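Local coordinates for protein polymerase cofactor VP35 (Reston ebolavirus, PDB 3L2A) that serves as the viral polymerase cofactor in RNA synthesis and, through its RNA-binding interferon inhibitory domain, counters the host interferon response, at residues C64-I67 with Q68-K71; V73-F76 with Q77-P81. All blocks are in the same frame, centred on the assembly; numbering follows the deposited sequence.

Overall arrangement
Contact 1 (64-67 with 68-71) and contact 2 (73-76 with 77-81) come one after the other along the chain. Contact 1 lies within helix 62-72. Contact 2 holds the short helix 75-78 and the turns at its two ends. Their centres are about 12 Å apart, and they touch. Phe-76 does the touching: its CB packs against the backbone carbonyl of Thr-70, and its ring meets Ile-69. Both contacts lean on helices 27-41 and 45-57. Contact 2 then leads towards strand 83-85, an outer strand of the four-stranded mixed sheet. Contact 1 belongs to the helical part of the interferon inhibitory domain, and contact 2 carries the chain on from it towards the sheet.

Contact 1 (C64-I67 with Q68-K71); sequences CALI and QITK
Thr-70 turns its hydroxyl into the slot between its own backbone N and carbonyl carbon (chi1 69°), which sets OG1 over the preceding turn, against the carbonyl of Ile-67. Thr-70 OG1 donates to Ile-67 O at 2.6 Å, in the carbonyl plane and on a lone pair. Ile-67 O also accepts the backbone bond from Lys-71 N at 3.2 Å. Two donors therefore grip Ile-67 O, and the buried hydroxyl of Thr-70 has its acceptor within the helix. The methyl CG2 of Thr-70 lies 3.4 Å from Leu-66 O.

Gln-68 folds at chi2 (-61°), and its amide stands out beside Ile-67. Lys-71 reaches back to it, and Lys-71 NZ donates to Gln-68 OE1 at 2.7 Å, in the carbonyl plane and on a lone pair. The lysine chain bends at chi3 and runs alongside Ile-67, with Lys-71 CD 3.8 Å from Ile-67 CG2. The bond and this packing tie down a lysine that is otherwise exposed. On the inner face, Leu-66 and Ile-69 lie side by side, and Leu-66 CD2 meets Ile-69 CD1 at 4.2 Å. Both also touch Met-17 of helix 10-19, while Leu-66 reaches helix 27-41 and Ile-69 reaches Phe-52 of helix 45-57.

The backbone bond from Gln-68 N to Cys-64 O is 2.8 Å long, and Ile-69 and Thr-70 repeat the pattern. This is a regular amphipathic alpha-helix: Ala-65, Leu-66 and Ile-69 face the neighbouring helices, Gln-68 and Lys-71 pair on the outer side with Ile-67 beside them, and a threonine hydroxyl bonds back to the carbonyl three residues earlier.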
loop_
_atom_site.group_PDB
_atom_site.type_symbol
_atom_site.label_atom_id
_atom_site.label_comp_id
_atom_site.label_asym_id
_atom_site.label_seq_id
_atom_site.Cartn_x
_atom_site.Cartn_y
_atom_site.Cartn_z
ATOM N N CYS A 64 5.847 4.420 -8.636
ATOM C CA CYS A 64 5.548 5.829 -8.541
ATOM C C CYS A 64 4.049 6.060 -8.589
ATOM O O CYS A 64 3.531 6.875 -7.814
ATOM C CB CYS A 64 6.266 6.610 -9.639
ATOM S SG CYS A 64 5.960 8.381 -9.547
ATOM N N ALA A 65 3.350 5.332 -9.473
ATOM C CA ALA A 65 1.885 5.444 -9.581
ATOM C C ALA A 65 1.194 5.153 -8.236
ATOM O O ALA A 65 0.251 5.849 -7.833
ATOM C CB ALA A 65 1.363 4.517 -10.715
ATOM N N LEU A 66 1.704 4.154 -7.510
ATOM C CA LEU A 66 1.150 3.819 -6.201
ATOM C C LEU A 66 1.424 4.913 -5.193
ATOM O O LEU A 66 0.560 5.255 -4.388
ATOM C CB LEU A 66 1.718 2.497 -5.722
ATOM C CG LEU A 66 1.283 1.257 -6.525
ATOM C CD1 LEU A 66 2.145 0.078 -6.124
ATOM C CD2 LEU A 66 -0.214 0.940 -6.289
ATOM N N ILE A 67 2.637 5.453 -5.206
ATOM C CA ILE A 67 2.907 6.607 -4.340
ATOM C C ILE A 67 1.942 7.758 -4.645
ATOM O O ILE A 67 1.367 8.366 -3.744
ATOM C CB ILE A 67 4.374 7.074 -4.478
ATOM C CG1 ILE A 67 5.321 6.006 -3.918
ATOM C CG2 ILE A 67 4.597 8.439 -3.781
ATOM C CD1 ILE A 67 6.808 6.318 -4.156
ATOM N N GLN A 68 1.734 8.027 -5.930
ATOM C CA GLN A 68 0.870 9.132 -6.315
ATOM C C GLN A 68 -0.565 8.913 -5.853
ATOM O O GLN A 68 -1.228 9.862 -5.425
ATOM C CB GLN A 68 0.986 9.391 -7.819
ATOM C CG GLN A 68 2.397 9.846 -8.242
ATOM C CD GLN A 68 2.881 11.146 -7.610
ATOM O OE1 GLN A 68 3.333 11.176 -6.461
ATOM N NE2 GLN A 68 2.869 12.217 -8.394
ATOM N N ILE A 69 -1.042 7.672 -5.921
ATOM C CA ILE A 69 -2.375 7.338 -5.382
ATOM C C ILE A 69 -2.486 7.787 -3.943
ATOM O O ILE A 69 -3.470 8.442 -3.562
ATOM C CB ILE A 69 -2.728 5.831 -5.525
ATOM C CG1 ILE A 69 -2.991 5.487 -7.003
ATOM C CG2 ILE A 69 -3.929 5.444 -4.605
ATOM C CD1 ILE A 69 -2.854 3.970 -7.363
ATOM N N THR A 70 -1.478 7.478 -3.143
ATOM C CA THR A 70 -1.539 7.792 -1.690
ATOM C C THR A 70 -1.590 9.295 -1.434
ATOM O O THR A 70 -2.175 9.739 -0.445
ATOM C CB THR A 70 -0.401 7.162 -0.889
ATOM O OG1 THR A 70 0.859 7.765 -1.218
ATOM C CG2 THR A 70 -0.354 5.635 -1.131
ATOM N N LYS A 71 -1.025 10.054 -2.365
ATOM C CA LYS A 71 -0.969 11.517 -2.285
ATOM C C LYS A 71 -2.186 12.228 -2.900
ATOM O O LYS A 71 -2.567 13.324 -2.462
ATOM C CB LYS A 71 0.310 11.995 -2.986
ATOM C CG LYS A 71 1.580 11.629 -2.202
ATOM C CD LYS A 71 2.837 11.681 -3.068
ATOM C CE LYS A 71 3.135 13.065 -3.614
ATOM N NZ LYS A 71 4.250 12.986 -4.634
#

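Contact 2 (V73-F76 with Q77-P81)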
loop_
_atom_site.group_PDB
_atom_site.type_symbol
_atom_site.label_atom_id
_atom_site.label_comp_id
_atom_site.label_asym_id
_atom_site.label_seq_id
_atom_site.Cartn_x
_atom_site.Cartn_y
_atom_site.Cartn_z
ATOM N N VAL A 73 -5.432 10.781 -3.657
ATOM C CA VAL A 73 -6.761 10.308 -3.309
ATOM C C VAL A 73 -7.010 10.567 -1.823
ATOM O O VAL A 73 -6.306 9.992 -0.987
ATOM C CB VAL A 73 -6.929 8.810 -3.674
ATOM C CG1 VAL A 73 -8.341 8.348 -3.385
ATOM C CG2 VAL A 73 -6.585 8.560 -5.165
ATOM N N PRO A 74 -7.984 11.443 -1.484
ATOM C CA PRO A 74 -8.177 11.901 -0.108
ATOM C C PRO A 74 -8.275 10.863 0.979
ATOM O O PRO A 74 -7.878 11.149 2.125
ATOM C CB PRO A 74 -9.514 12.654 -0.179
ATOM C CG PRO A 74 -9.535 13.227 -1.495
ATOM C CD PRO A 74 -8.902 12.158 -2.407
ATOM N N ILE A 75 -8.831 9.693 0.665
ATOM C CA ILE A 75 -9.021 8.644 1.686
ATOM C C ILE A 75 -7.721 8.265 2.389
ATOM O O ILE A 75 -7.749 7.888 3.548
ATOM C CB ILE A 75 -9.712 7.357 1.111
ATOM C CG1 ILE A 75 -10.255 6.460 2.233
ATOM C CG2 ILE A 75 -8.798 6.569 0.145
ATOM C CD1 ILE A 75 -11.409 7.081 2.987
ATOM N N PHE A 76 -6.594 8.410 1.697
ATOM C CA PHE A 76 -5.295 8.008 2.245
ATOM C C PHE A 76 -4.722 9.014 3.208
ATOM O O PHE A 76 -3.735 8.743 3.873
ATOM C CB PHE A 76 -4.320 7.606 1.125
ATOM C CG PHE A 76 -4.800 6.425 0.365
ATOM C CD1 PHE A 76 -4.814 5.171 0.968
ATOM C CD2 PHE A 76 -5.296 6.564 -0.939
ATOM C CE1 PHE A 76 -5.282 4.056 0.288
ATOM C CE2 PHE A 76 -5.774 5.451 -1.620
ATOM C CZ PHE A 76 -5.769 4.211 -1.019
ATOM N N GLN A 77 -5.401 10.151 3.312
ATOM C CA GLN A 77 -5.168 11.106 4.380
ATOM C C GLN A 77 -6.172 10.894 5.524
ATOM O O GLN A 77 -5.875 11.218 6.670
ATOM C CB GLN A 77 -5.233 12.536 3.828
ATOM C CG GLN A 77 -3.980 12.909 3.059
ATOM C CD GLN A 77 -4.239 13.943 1.996
ATOM O OE1 GLN A 77 -5.075 13.739 1.105
ATOM N NE2 GLN A 77 -3.521 15.062 2.069
ATOM N N ASP A 78 -7.343 10.339 5.195
ATOM C CA ASP A 78 -8.464 10.160 6.127
ATOM C C ASP A 78 -8.244 8.923 7.025
ATOM O O ASP A 78 -8.827 8.828 8.103
ATOM C CB ASP A 78 -9.812 9.942 5.382
ATOM C CG ASP A 78 -10.277 11.140 4.485
ATOM O OD1 ASP A 78 -9.808 12.298 4.644
ATOM O OD2 ASP A 78 -11.173 10.895 3.616
ATOM N N VAL A 79 -7.465 7.950 6.551
ATOM C CA VAL A 79 -7.383 6.625 7.191
ATOM C C VAL A 79 -5.924 6.336 7.564
ATOM O O VAL A 79 -5.031 6.640 6.774
ATOM C CB VAL A 79 -7.907 5.529 6.205
ATOM C CG1 VAL A 79 -7.616 4.136 6.690
ATOM C CG2 VAL A 79 -9.407 5.683 5.969
ATOM N N PRO A 80 -5.677 5.737 8.747
ATOM C CA PRO A 80 -4.282 5.416 9.097
ATOM C C PRO A 80 -3.702 4.191 8.381
ATOM O O PRO A 80 -4.450 3.349 7.907
ATOM C CB PRO A 80 -4.375 5.123 10.594
ATOM C CG PRO A 80 -5.764 4.575 10.778
ATOM C CD PRO A 80 -6.619 5.360 9.831
ATOM N N PRO A 81 -2.366 4.041 8.398
ATOM C CA PRO A 81 -1.799 2.791 7.922
ATOM C C PRO A 81 -2.359 1.665 8.802
ATOM O O PRO A 81 -2.428 1.838 10.026
ATOM C CB PRO A 81 -0.292 2.959 8.157
ATOM C CG PRO A 81 -0.056 4.418 8.362
ATOM C CD PRO A 81 -1.346 4.983 8.887
HETATM O O HOH W 1 -2.845 8.111 6.641
#
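Ile-75 reaches along the short helix to Val-79, one turn on. Its CB carries two branches. The methyl CG2 of Ile-75 goes to the neighbouring ring of Phe-76 and sits 3.6 Å above one face, offset toward the rim. CG1 is swung anti to the backbone N (chi1 -164°), which carries it towards Val-79, and Ile-75 CG1 lies 3.9 Å from Val-79 CG2. CD1 ends the chain between two residues. Ile-75 CD1 is 3.9 Å from Val-79 CG2 and also 3.9 Å from Asp-78 OD2. The isoleucine runs beside the valine but crosses the aspartate at about a right angle.

The backbone turns tightly here. Gln-77 N donates to Pro-74 O at 2.9 Å, from well above the carbonyl plane. Asp-78 N makes weak bonds to both Pro-74 O and Ile-75 O. Val-79 N adds another weak bond to Ile-75 O. At Val-79 the chain leaves helical angles. A water bridges this exit, donating to Phe-76 O at 3.0 Å and to Val-79 O at 2.6 Å. It links the last turn to the extended chain that continues into Pro-80.

Ile-75, Phe-76 and Val-79 all pack on Ile-38 of helix 27-41. Phe-76 also reaches Ile-35 of that helix and Ile-48 of helix 45-57. Val-73, just after helix 62-72, touches Glu-51 of helix 45-57, and Pro-81 meets Ile-109 in a loop. Helix 75-78 is thus a single short turn set against the helical part of the domain, coming in the chain between helix 62-72 and strand 83-85.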